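Local coordinates for protein phospholethanolamine N-methyltransferase 2 (Haemonchus contortus, PDB 4KRI) that probably transfers methyl groups from S-adenosylmethionine to phosphomonomethylethanolamine and its dimethyl product, the late steps of phosphocholine synthesis in a parasitic nematode, at residues A[149-155]-A[265-271]; A[143-149]-A[273-277]; A[118-122]-A[158-162]. One frame throughout, in Å; residues are numbered along the deposited sequence.

How the contacts relate
From the N terminus, helix 114-124 supplies the first half of contact 3; contact 2 then begins at the end of strand 132-143 and contact 1 at Tyr149 in helix 145-151, the residue they share. Strand 156-166 closes contact 3 after 35 intervening residues, within the N-terminal part of the fold. About a hundred residues later, helix 255-268 closes contact 1 and strand 273-277, next in the chain, closes contact 2. Contact 1 is thus nested inside contact 2, while contact 3 crosses both. Contacts 1 and 2, their centres about 8 Å apart, tie the N-terminal part to the methyltransferase domain, and Trp154 NE1 hydrogen-bonds to Val273 O between them.

Contact 1. Residues A[149-155]-A[265-271]; sequences YVHQNWL and VHKEKDA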
loop_
_atom_site.group_PDB
_atom_site.type_symbol
_atom_site.label_atom_id
_atom_site.label_comp_id
_atom_site.label_asym_id
_atom_site.label_seq_id
_atom_site.Cartn_x
_atom_site.Cartn_y
_atom_site.Cartn_z
ATOM N N TYR A 149 0.696 -13.204 14.343
ATOM C CA TYR A 149 1.640 -13.623 15.374
ATOM C C TYR A 149 1.247 -14.887 16.132
ATOM O O TYR A 149 2.116 -15.557 16.669
ATOM C CB TYR A 149 1.890 -12.481 16.365
ATOM C CG TYR A 149 2.464 -11.259 15.679
ATOM C CD1 TYR A 149 3.551 -11.365 14.827
ATOM C CD2 TYR A 149 1.916 -10.006 15.893
ATOM C CE1 TYR A 149 4.076 -10.242 14.200
ATOM C CE2 TYR A 149 2.429 -8.885 15.269
ATOM C CZ TYR A 149 3.512 -9.005 14.430
ATOM O OH TYR A 149 4.031 -7.872 13.810
ATOM N N VAL A 150 -0.054 -15.189 16.179
ATOM C CA VAL A 150 -0.559 -16.337 16.944
ATOM C C VAL A 150 -0.976 -17.493 16.033
ATOM O O VAL A 150 -0.856 -18.675 16.396
ATOM C CB VAL A 150 -1.746 -15.915 17.845
ATOM C CG1 VAL A 150 -2.345 -17.124 18.586
ATOM C CG2 VAL A 150 -1.294 -14.861 18.839
ATOM N N HIS A 151 -1.464 -17.156 14.848
ATOM C CA HIS A 151 -2.033 -18.175 13.961
ATOM C C HIS A 151 -1.356 -18.321 12.599
ATOM O O HIS A 151 -1.863 -19.047 11.732
ATOM C CB HIS A 151 -3.525 -17.900 13.751
ATOM C CG HIS A 151 -4.322 -17.919 15.014
ATOM N ND1 HIS A 151 -4.460 -19.055 15.786
ATOM C CD2 HIS A 151 -5.034 -16.951 15.636
ATOM C CE1 HIS A 151 -5.211 -18.779 16.836
ATOM N NE2 HIS A 151 -5.577 -17.512 16.767
ATOM N N GLN A 152 -0.213 -17.666 12.406
ATOM C CA GLN A 152 0.463 -17.657 11.111
ATOM C C GLN A 152 -0.494 -17.376 9.949
ATOM O O GLN A 152 -0.464 -18.047 8.913
ATOM C CB GLN A 152 1.235 -18.964 10.897
ATOM C CG GLN A 152 2.571 -19.017 11.654
ATOM C CD GLN A 152 3.458 -20.138 11.177
ATOM O OE1 GLN A 152 2.988 -21.241 10.917
ATOM N NE2 GLN A 152 4.746 -19.870 11.069
ATOM N N ASN A 153 -1.360 -16.389 10.155
ATOM C CA ASN A 153 -2.382 -16.026 9.181
ATOM C C ASN A 153 -2.225 -14.564 8.790
ATOM O O ASN A 153 -2.460 -13.678 9.610
ATOM C CB ASN A 153 -3.765 -16.240 9.804
ATOM C CG ASN A 153 -4.896 -15.847 8.873
ATOM O OD1 ASN A 153 -4.678 -15.568 7.690
ATOM N ND2 ASN A 153 -6.124 -15.854 9.400
ATOM N N TRP A 154 -1.842 -14.327 7.532
ATOM C CA TRP A 154 -1.603 -12.986 6.999
ATOM C C TRP A 154 -2.795 -12.486 6.191
ATOM O O TRP A 154 -2.761 -11.378 5.652
ATOM C CB TRP A 154 -0.347 -12.987 6.099
ATOM C CG TRP A 154 0.990 -12.933 6.839
ATOM C CD1 TRP A 154 1.788 -11.822 7.004
ATOM C CD2 TRP A 154 1.677 -14.021 7.492
ATOM N NE1 TRP A 154 2.912 -12.160 7.727
ATOM C CE2 TRP A 154 2.876 -13.490 8.028
ATOM C CE3 TRP A 154 1.393 -15.385 7.677
ATOM C CZ2 TRP A 154 3.786 -14.282 8.742
ATOM C CZ3 TRP A 154 2.301 -16.166 8.384
ATOM C CH2 TRP A 154 3.489 -15.608 8.907
ATOM N N LEU A 155 -3.851 -13.295 6.114
ATOM C CA LEU A 155 -5.016 -12.942 5.298
ATOM C C LEU A 155 -6.269 -12.619 6.117
ATOM O O LEU A 155 -7.404 -12.813 5.657
ATOM C CB LEU A 155 -5.323 -14.062 4.303
ATOM C CG LEU A 155 -4.128 -14.493 3.460
ATOM C CD1 LEU A 155 -4.524 -15.728 2.654
ATOM C CD2 LEU A 155 -3.660 -13.355 2.546
ATOM N N VAL A 265 3.750 -14.094 1.401
ATOM C CA VAL A 265 4.163 -14.188 2.793
ATOM C C VAL A 265 3.268 -15.153 3.573
ATOM O O VAL A 265 3.746 -15.849 4.470
ATOM C CB VAL A 265 4.272 -12.802 3.492
ATOM C CG1 VAL A 265 2.891 -12.208 3.728
ATOM C CG2 VAL A 265 5.026 -12.952 4.827
ATOM N N HIS A 266 1.980 -15.232 3.224
ATOM C CA HIS A 266 1.086 -16.163 3.900
ATOM C C HIS A 266 1.507 -17.613 3.639
ATOM O O HIS A 266 1.399 -18.480 4.508
ATOM C CB HIS A 266 -0.367 -15.938 3.456
ATOM C CG HIS A 266 -1.354 -16.840 4.116
ATOM N ND1 HIS A 266 -1.866 -16.604 5.376
ATOM C CD2 HIS A 266 -1.936 -17.990 3.688
ATOM C CE1 HIS A 266 -2.715 -17.564 5.693
ATOM N NE2 HIS A 266 -2.780 -18.414 4.685
ATOM N N LYS A 267 1.985 -17.872 2.436
ATOM C CA LYS A 267 2.410 -19.227 2.098
ATOM C C LYS A 267 3.774 -19.586 2.672
ATOM O O LYS A 267 3.982 -20.709 3.145
ATOM C CB LYS A 267 2.407 -19.417 0.585
ATOM C CG LYS A 267 1.005 -19.460 0.013
ATOM C CD LYS A 267 1.003 -19.931 -1.432
ATOM C CE LYS A 267 -0.415 -19.978 -1.993
ATOM N NZ LYS A 267 -0.426 -19.623 -3.436
ATOM N N GLU A 268 4.689 -18.625 2.649
ATOM C CA GLU A 268 6.087 -18.866 3.014
ATOM C C GLU A 268 6.342 -18.651 4.509
ATOM O O GLU A 268 7.179 -19.331 5.112
ATOM C CB GLU A 268 7.000 -17.991 2.150
ATOM C CG GLU A 268 7.038 -18.447 0.676
ATOM C CD GLU A 268 7.483 -17.372 -0.315
ATOM O OE1 GLU A 268 7.951 -16.290 0.102
ATOM O OE2 GLU A 268 7.363 -17.617 -1.540
ATOM N N LYS A 269 5.599 -17.709 5.088
ATOM C CA LYS A 269 5.568 -17.446 6.537
ATOM C C LYS A 269 6.858 -16.802 7.090
ATOM O O LYS A 269 7.899 -17.449 7.229
ATOM C CB LYS A 269 5.142 -18.696 7.319
ATOM C CG LYS A 269 3.872 -19.347 6.727
ATOM C CD LYS A 269 3.051 -20.112 7.752
ATOM C CE LYS A 269 1.734 -20.621 7.143
ATOM N NZ LYS A 269 0.697 -19.547 6.898
ATOM N N ASP A 270 6.786 -15.502 7.365
ATOM C CA ASP A 270 7.870 -14.808 8.044
ATOM C C ASP A 270 7.221 -13.713 8.886
ATOM O O ASP A 270 6.768 -12.702 8.340
ATOM C CB ASP A 270 8.849 -14.209 7.029
ATOM C CG ASP A 270 10.106 -13.623 7.686
ATOM O OD1 ASP A 270 10.041 -13.200 8.864
ATOM O OD2 ASP A 270 11.165 -13.600 7.023
ATOM N N ALA A 271 7.178 -13.914 10.205
ATOM C CA ALA A 271 6.470 -12.983 11.086
ATOM C C ALA A 271 7.150 -11.628 11.222
ATOM O O ALA A 271 6.599 -10.729 11.866
ATOM C CB ALA A 271 6.225 -13.585 12.462
HETATM O O HOH W 1 6.223 -8.096 12.332
#
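With CG anti to the backbone N (chi1 -179°), the His266 imidazole reaches the backbone N of Trp154, while chi1 of -80° in Trp154 sets the indole beside its own backbone N and against Val265 and Lys269. The result is a direct bond: Trp154 N donates to His266 ND1 at 3.1 Å, almost straight (166°) and in the imidazole plane. Leu155 covers one imidazole face, its CD1 3.6 Å from the ring centroid in a CH-pi contact; the ammonium of Lys269 lies over the other face. Asn153 holds this turn in shape as an Asx turn, OD1 accepting from Leu155 N at 2.9 Å.

The indole lies against segment 265-271. Val265 CG1 sits over its five-membered ring, 3.8 Å from the centroid, and the far end of the benzo ring reaches the backbone, with CH2 3.6 Å from Lys269 CA. Trp154 NE1 is hydrogen-bonded to Val273 O, just beyond the segment. Lys269 runs extended past the Gln152 amide and then bends at its last torsion, so that NZ gives one bond to Gln152 O (2.8 Å) and another to His266 O (2.7 Å), both in the carbonyl planes. At the outer edge, water 1 links Tyr149 OH to Ala271 O.

Because ND1 accepts, a neutral imidazole with its proton on NE2 is the likely form, and the ammonium over the ring would probably disfavour a second proton. One ammonium satisfies a carbonyl on each segment, and so joins the turn after helix 145-151 to the end of helix 255-268.

Contact 2. Residues A[143-149]-A[273-277]; sequences EVLDSVY and VTYAV
This is a junction between two sheet edges, buried for the most part, where Glu143 at the end of strand 132-143 meets Thr274 and Tyr275 of strand 273-277 and the start of helix 145-151 packs alongside. The two strands pair antiparallel, but here the link is made by a side chain and a water. Glu143 OE1 accepts from Tyr275 N at 2.9 Å, a nearly straight bond (163°) that arrives from above the carboxylate plane. Next to it, water 2 takes a bond from Glu143 N (2.9 Å) and gives one to Tyr275 O (2.7 Å), bridging main chain to main chain. Since Glu143 OE2 also lies 2.7 Å from Trp154 O, this buried carboxyl group may well be protonated.

Thr274 faces the helix. A chi1 of 57° turns OG1 aside to its hydrogen bond with His249 ND1 and leaves CG2 to meet the helix: Leu145 CD2 meets it at 3.8 Å, the two side chains crossing at about a right angle, and Tyr149 OH touches it at 3.9 Å. Val148 CG1 adds a looser contact.

Strand 273-277 otherwise pairs parallel with strand 247-252 and matches the third, edge strand of the Rossmann-like class I methyltransferase sheet. An N-terminal strand continuing that edge in antiparallel fashion fits a di-domain enzyme whose two halves are joined sheet to sheet.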
loop_
_atom_site.group_PDB
_atom_site.type_symbol
_atom_site.label_atom_id
_atom_site.label_comp_id
_atom_site.label_asym_id
_atom_site.label_seq_id
_atom_site.Cartn_x
_atom_site.Cartn_y
_atom_site.Cartn_z
ATOM N N GLU A 143 -3.753 -5.797 8.050
ATOM C CA GLU A 143 -3.846 -7.165 8.558
ATOM C C GLU A 143 -4.138 -7.142 10.044
ATOM O O GLU A 143 -3.617 -6.284 10.768
ATOM C CB GLU A 143 -2.524 -7.909 8.355
ATOM C CG GLU A 143 -2.098 -8.065 6.906
ATOM C CD GLU A 143 -0.740 -8.738 6.796
ATOM O OE1 GLU A 143 0.252 -8.099 7.186
ATOM O OE2 GLU A 143 -0.651 -9.915 6.365
ATOM N N VAL A 144 -4.946 -8.101 10.502
ATOM C CA VAL A 144 -5.115 -8.324 11.928
ATOM C C VAL A 144 -3.817 -8.917 12.468
ATOM O O VAL A 144 -3.420 -10.018 12.078
ATOM C CB VAL A 144 -6.262 -9.314 12.218
ATOM C CG1 VAL A 144 -6.407 -9.537 13.731
ATOM C CG2 VAL A 144 -7.549 -8.780 11.638
ATOM N N LEU A 145 -3.135 -8.187 13.342
ATOM C CA LEU A 145 -1.779 -8.586 13.734
ATOM C C LEU A 145 -1.782 -9.801 14.662
ATOM O O LEU A 145 -0.863 -10.631 14.618
ATOM C CB LEU A 145 -1.016 -7.399 14.347
ATOM C CG LEU A 145 -0.733 -6.299 13.322
ATOM C CD1 LEU A 145 -0.149 -5.066 13.992
ATOM C CD2 LEU A 145 0.205 -6.810 12.244
ATOM N N ASP A 146 -2.819 -9.924 15.482
ATOM C CA ASP A 146 -2.947 -11.082 16.344
ATOM C C ASP A 146 -2.905 -12.334 15.487
ATOM O O ASP A 146 -2.326 -13.350 15.871
ATOM C CB ASP A 146 -4.273 -11.011 17.096
ATOM C CG ASP A 146 -4.384 -12.045 18.165
ATOM O OD1 ASP A 146 -3.807 -11.831 19.258
ATOM O OD2 ASP A 146 -5.059 -13.076 17.920
ATOM N N SER A 147 -3.520 -12.262 14.318
ATOM C CA SER A 147 -3.626 -13.456 13.484
ATOM C C SER A 147 -2.279 -13.817 12.871
ATOM O O SER A 147 -1.972 -14.993 12.696
ATOM C CB SER A 147 -4.684 -13.246 12.398
ATOM O OG SER A 147 -5.953 -13.099 13.009
ATOM N N VAL A 148 -1.467 -12.806 12.563
ATOM C CA VAL A 148 -0.123 -13.078 12.069
ATOM C C VAL A 148 0.720 -13.759 13.138
ATOM O O VAL A 148 1.380 -14.784 12.888
ATOM C CB VAL A 148 0.588 -11.771 11.642
ATOM C CG1 VAL A 148 2.042 -12.073 11.273
ATOM C CG2 VAL A 148 -0.140 -11.127 10.450
ATOM N N TYR A 149 0.696 -13.204 14.343
ATOM C CA TYR A 149 1.640 -13.623 15.374
ATOM C C TYR A 149 1.247 -14.887 16.132
ATOM O O TYR A 149 2.116 -15.557 16.669
ATOM C CB TYR A 149 1.890 -12.481 16.365
ATOM C CG TYR A 149 2.464 -11.259 15.679
ATOM C CD1 TYR A 149 3.551 -11.365 14.827
ATOM C CD2 TYR A 149 1.916 -10.006 15.893
ATOM C CE1 TYR A 149 4.076 -10.242 14.200
ATOM C CE2 TYR A 149 2.429 -8.885 15.269
ATOM C CZ TYR A 149 3.512 -9.005 14.430
ATOM O OH TYR A 149 4.031 -7.872 13.810
ATOM N N VAL A 273 7.480 -9.709 8.745
ATOM C CA VAL A 273 6.954 -8.909 7.651
ATOM C C VAL A 273 5.444 -8.769 7.701
ATOM O O VAL A 273 4.729 -9.754 7.790
ATOM C CB VAL A 273 7.324 -9.540 6.313
ATOM C CG1 VAL A 273 6.699 -8.750 5.160
ATOM C CG2 VAL A 273 8.835 -9.558 6.165
ATOM N N THR A 274 4.961 -7.533 7.640
ATOM C CA THR A 274 3.519 -7.283 7.585
ATOM C C THR A 274 3.276 -6.244 6.484
ATOM O O THR A 274 4.211 -5.564 6.069
ATOM C CB THR A 274 2.963 -6.795 8.931
ATOM O OG1 THR A 274 3.665 -5.607 9.337
ATOM C CG2 THR A 274 3.086 -7.917 10.015
ATOM N N TYR A 275 2.034 -6.138 6.016
ATOM C CA TYR A 275 1.697 -5.278 4.880
ATOM C C TYR A 275 0.397 -4.506 5.118
ATOM O O TYR A 275 -0.461 -4.949 5.883
ATOM C CB TYR A 275 1.521 -6.135 3.624
ATOM C CG TYR A 275 2.769 -6.832 3.124
ATOM C CD1 TYR A 275 3.897 -6.109 2.767
ATOM C CD2 TYR A 275 2.802 -8.212 2.977
ATOM C CE1 TYR A 275 5.039 -6.741 2.279
ATOM C CE2 TYR A 275 3.944 -8.856 2.489
ATOM C CZ TYR A 275 5.051 -8.121 2.160
ATOM O OH TYR A 275 6.164 -8.775 1.662
ATOM N N ALA A 276 0.247 -3.351 4.460
ATOM C CA ALA A 276 -1.018 -2.600 4.504
ATOM C C ALA A 276 -1.252 -1.944 3.151
ATOM O O ALA A 276 -0.297 -1.506 2.512
ATOM C CB ALA A 276 -0.995 -1.525 5.603
ATOM N N VAL A 277 -2.503 -1.922 2.689
ATOM C CA VAL A 277 -2.838 -1.141 1.504
ATOM C C VAL A 277 -3.181 0.267 1.985
ATOM O O VAL A 277 -4.106 0.442 2.776
ATOM C CB VAL A 277 -4.078 -1.706 0.788
ATOM C CG1 VAL A 277 -4.310 -0.980 -0.533
ATOM C CG2 VAL A 277 -3.922 -3.194 0.546
HETATM O O HOH W 2 -1.463 -3.981 8.226
#

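Contact 3. Residues A[118-122]-A[158-162]; sequences LTDYF and IWTLM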
loop_
_atom_site.group_PDB
_atom_site.type_symbol
_atom_site.label_atom_id
_atom_site.label_comp_id
_atom_site.label_asym_id
_atom_site.label_seq_id
_atom_site.Cartn_x
_atom_site.Cartn_y
_atom_site.Cartn_z
ATOM N N LEU A 118 -12.684 -7.508 -3.252
ATOM C CA LEU A 118 -13.593 -6.920 -2.275
ATOM C C LEU A 118 -13.349 -5.418 -2.160
ATOM O O LEU A 118 -14.301 -4.622 -2.141
ATOM C CB LEU A 118 -13.428 -7.600 -0.917
ATOM C CG LEU A 118 -14.128 -8.947 -0.776
ATOM C CD1 LEU A 118 -13.797 -9.532 0.580
ATOM C CD2 LEU A 118 -15.638 -8.771 -0.926
ATOM N N THR A 119 -12.078 -5.023 -2.115
ATOM C CA THR A 119 -11.736 -3.610 -2.000
ATOM C C THR A 119 -12.295 -2.831 -3.180
ATOM O O THR A 119 -12.892 -1.759 -3.006
ATOM C CB THR A 119 -10.215 -3.419 -1.902
ATOM O OG1 THR A 119 -9.723 -4.209 -0.811
ATOM C CG2 THR A 119 -9.866 -1.956 -1.660
ATOM N N ASP A 120 -12.135 -3.374 -4.382
ATOM C CA ASP A 120 -12.678 -2.713 -5.566
ATOM C C ASP A 120 -14.202 -2.647 -5.505
ATOM O O ASP A 120 -14.803 -1.641 -5.875
ATOM C CB ASP A 120 -12.235 -3.432 -6.844
ATOM C CG ASP A 120 -10.782 -3.163 -7.197
ATOM O OD1 ASP A 120 -10.214 -2.162 -6.704
ATOM O OD2 ASP A 120 -10.210 -3.951 -7.985
ATOM N N TYR A 121 -14.824 -3.715 -5.021
ATOM C CA TYR A 121 -16.278 -3.774 -4.939
ATOM C C TYR A 121 -16.818 -2.682 -4.014
ATOM O O TYR A 121 -17.789 -1.998 -4.342
ATOM C CB TYR A 121 -16.714 -5.146 -4.433
ATOM C CG TYR A 121 -18.120 -5.539 -4.826
ATOM C CD1 TYR A 121 -18.351 -6.285 -5.972
ATOM C CD2 TYR A 121 -19.209 -5.177 -4.048
ATOM C CE1 TYR A 121 -19.627 -6.656 -6.337
ATOM C CE2 TYR A 121 -20.496 -5.538 -4.409
ATOM C CZ TYR A 121 -20.697 -6.279 -5.555
ATOM O OH TYR A 121 -21.969 -6.655 -5.930
ATOM N N PHE A 122 -16.192 -2.535 -2.849
ATOM C CA PHE A 122 -16.584 -1.503 -1.892
ATOM C C PHE A 122 -16.365 -0.112 -2.488
ATOM O O PHE A 122 -17.160 0.809 -2.261
ATOM C CB PHE A 122 -15.751 -1.627 -0.612
ATOM C CG PHE A 122 -15.999 -2.887 0.160
ATOM C CD1 PHE A 122 -17.238 -3.505 0.132
ATOM C CD2 PHE A 122 -14.983 -3.452 0.925
ATOM C CE1 PHE A 122 -17.471 -4.665 0.854
ATOM C CE2 PHE A 122 -15.206 -4.608 1.643
ATOM C CZ PHE A 122 -16.455 -5.220 1.603
ATOM N N ILE A 158 -8.651 -5.987 7.809
ATOM C CA ILE A 158 -9.484 -4.912 8.339
ATOM C C ILE A 158 -9.548 -3.822 7.284
ATOM O O ILE A 158 -8.519 -3.264 6.909
ATOM C CB ILE A 158 -8.866 -4.289 9.586
ATOM C CG1 ILE A 158 -8.622 -5.363 10.654
ATOM C CG2 ILE A 158 -9.775 -3.177 10.140
ATOM C CD1 ILE A 158 -7.688 -4.895 11.766
ATOM N N TRP A 159 -10.744 -3.513 6.800
ATOM C CA TRP A 159 -10.899 -2.366 5.905
ATOM C C TRP A 159 -11.303 -1.159 6.725
ATOM O O TRP A 159 -12.145 -1.260 7.606
ATOM C CB TRP A 159 -12.005 -2.623 4.862
ATOM C CG TRP A 159 -11.634 -3.540 3.742
ATOM C CD1 TRP A 159 -11.268 -3.182 2.473
ATOM C CD2 TRP A 159 -11.621 -4.968 3.773
ATOM N NE1 TRP A 159 -11.024 -4.311 1.715
ATOM C CE2 TRP A 159 -11.228 -5.417 2.495
ATOM C CE3 TRP A 159 -11.901 -5.917 4.762
ATOM C CZ2 TRP A 159 -11.108 -6.773 2.181
ATOM C CZ3 TRP A 159 -11.778 -7.256 4.452
ATOM C CH2 TRP A 159 -11.383 -7.671 3.173
ATOM N N THR A 160 -10.724 -0.010 6.414
ATOM C CA THR A 160 -11.171 1.254 6.990
ATOM C C THR A 160 -11.729 2.060 5.831
ATOM O O THR A 160 -10.990 2.383 4.908
ATOM C CB THR A 160 -9.985 2.038 7.602
ATOM O OG1 THR A 160 -9.412 1.283 8.684
ATOM C CG2 THR A 160 -10.466 3.372 8.161
ATOM N N LEU A 161 -13.024 2.378 5.878
ATOM C CA LEU A 161 -13.699 3.104 4.787
ATOM C C LEU A 161 -14.530 4.231 5.382
ATOM O O LEU A 161 -14.933 4.153 6.539
ATOM C CB LEU A 161 -14.629 2.143 4.034
ATOM C CG LEU A 161 -14.025 0.834 3.518
ATOM C CD1 LEU A 161 -15.129 -0.126 3.069
ATOM C CD2 LEU A 161 -13.066 1.102 2.376
ATOM N N MET A 162 -14.792 5.278 4.601
ATOM C CA MET A 162 -15.578 6.403 5.102
ATOM C C MET A 162 -16.729 6.707 4.153
ATOM O O MET A 162 -16.540 6.729 2.934
ATOM C CB MET A 162 -14.668 7.636 5.239
ATOM C CG MET A 162 -15.339 8.859 5.846
ATOM S SD MET A 162 -14.151 10.104 6.430
ATOM C CE MET A 162 -12.603 9.325 5.928
#
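Trp159 NE1 donates to Thr119 OG1 at 2.8 Å, along a nearly straight line (163°) and close to the indole plane, so the hydroxyl sits at the edge of the ring that strand 158-162 sends up to the helix. Phe122 comes over one indole face. Its edge, led by CD2 and CE2, points at the five-membered ring in a T-shaped stack, centroids 5.2 Å apart and planes at 88°. Beyond the pyrrole side, Leu118 lies against the benzo ring, CB 4.0 Å from Trp159 CZ2 and CD1 an equal 4.0 Å from CH2. Leu161 then extends the apolar patch along the strand, its CD1 touching Phe122 CD2 at 4.0 Å.

The next shell fixes these groups. Thr119 OG1, anti to the carbonyl carbon, meets both the indole N-H and Met115 O one turn earlier in the helix, and since that carbonyl can only accept, the hydroxyl gives its proton there and takes the indole N-H. Leu102 on the neighbouring strand touches both Phe122 and Trp159, Val141 backs Thr119 and Trp159 from strand 132-143, and Ile87 of helix 80-93 meets Phe122. The axes of 118-122 and 158-162 come within 11.0 Å and run nearly parallel, at 15°, so this part of helix 114-124 lies along strand 156-166.

Every touching residue here is buried, yet the indole N-H and threonine hydroxyl are hydrogen-bonded to each other. The chain of N-H, hydroxyl and carbonyl satisfies the indole nitrogen and fixes the threonine rotation, while the aromatic pair and leucines supply the apolar packing of helix on sheet.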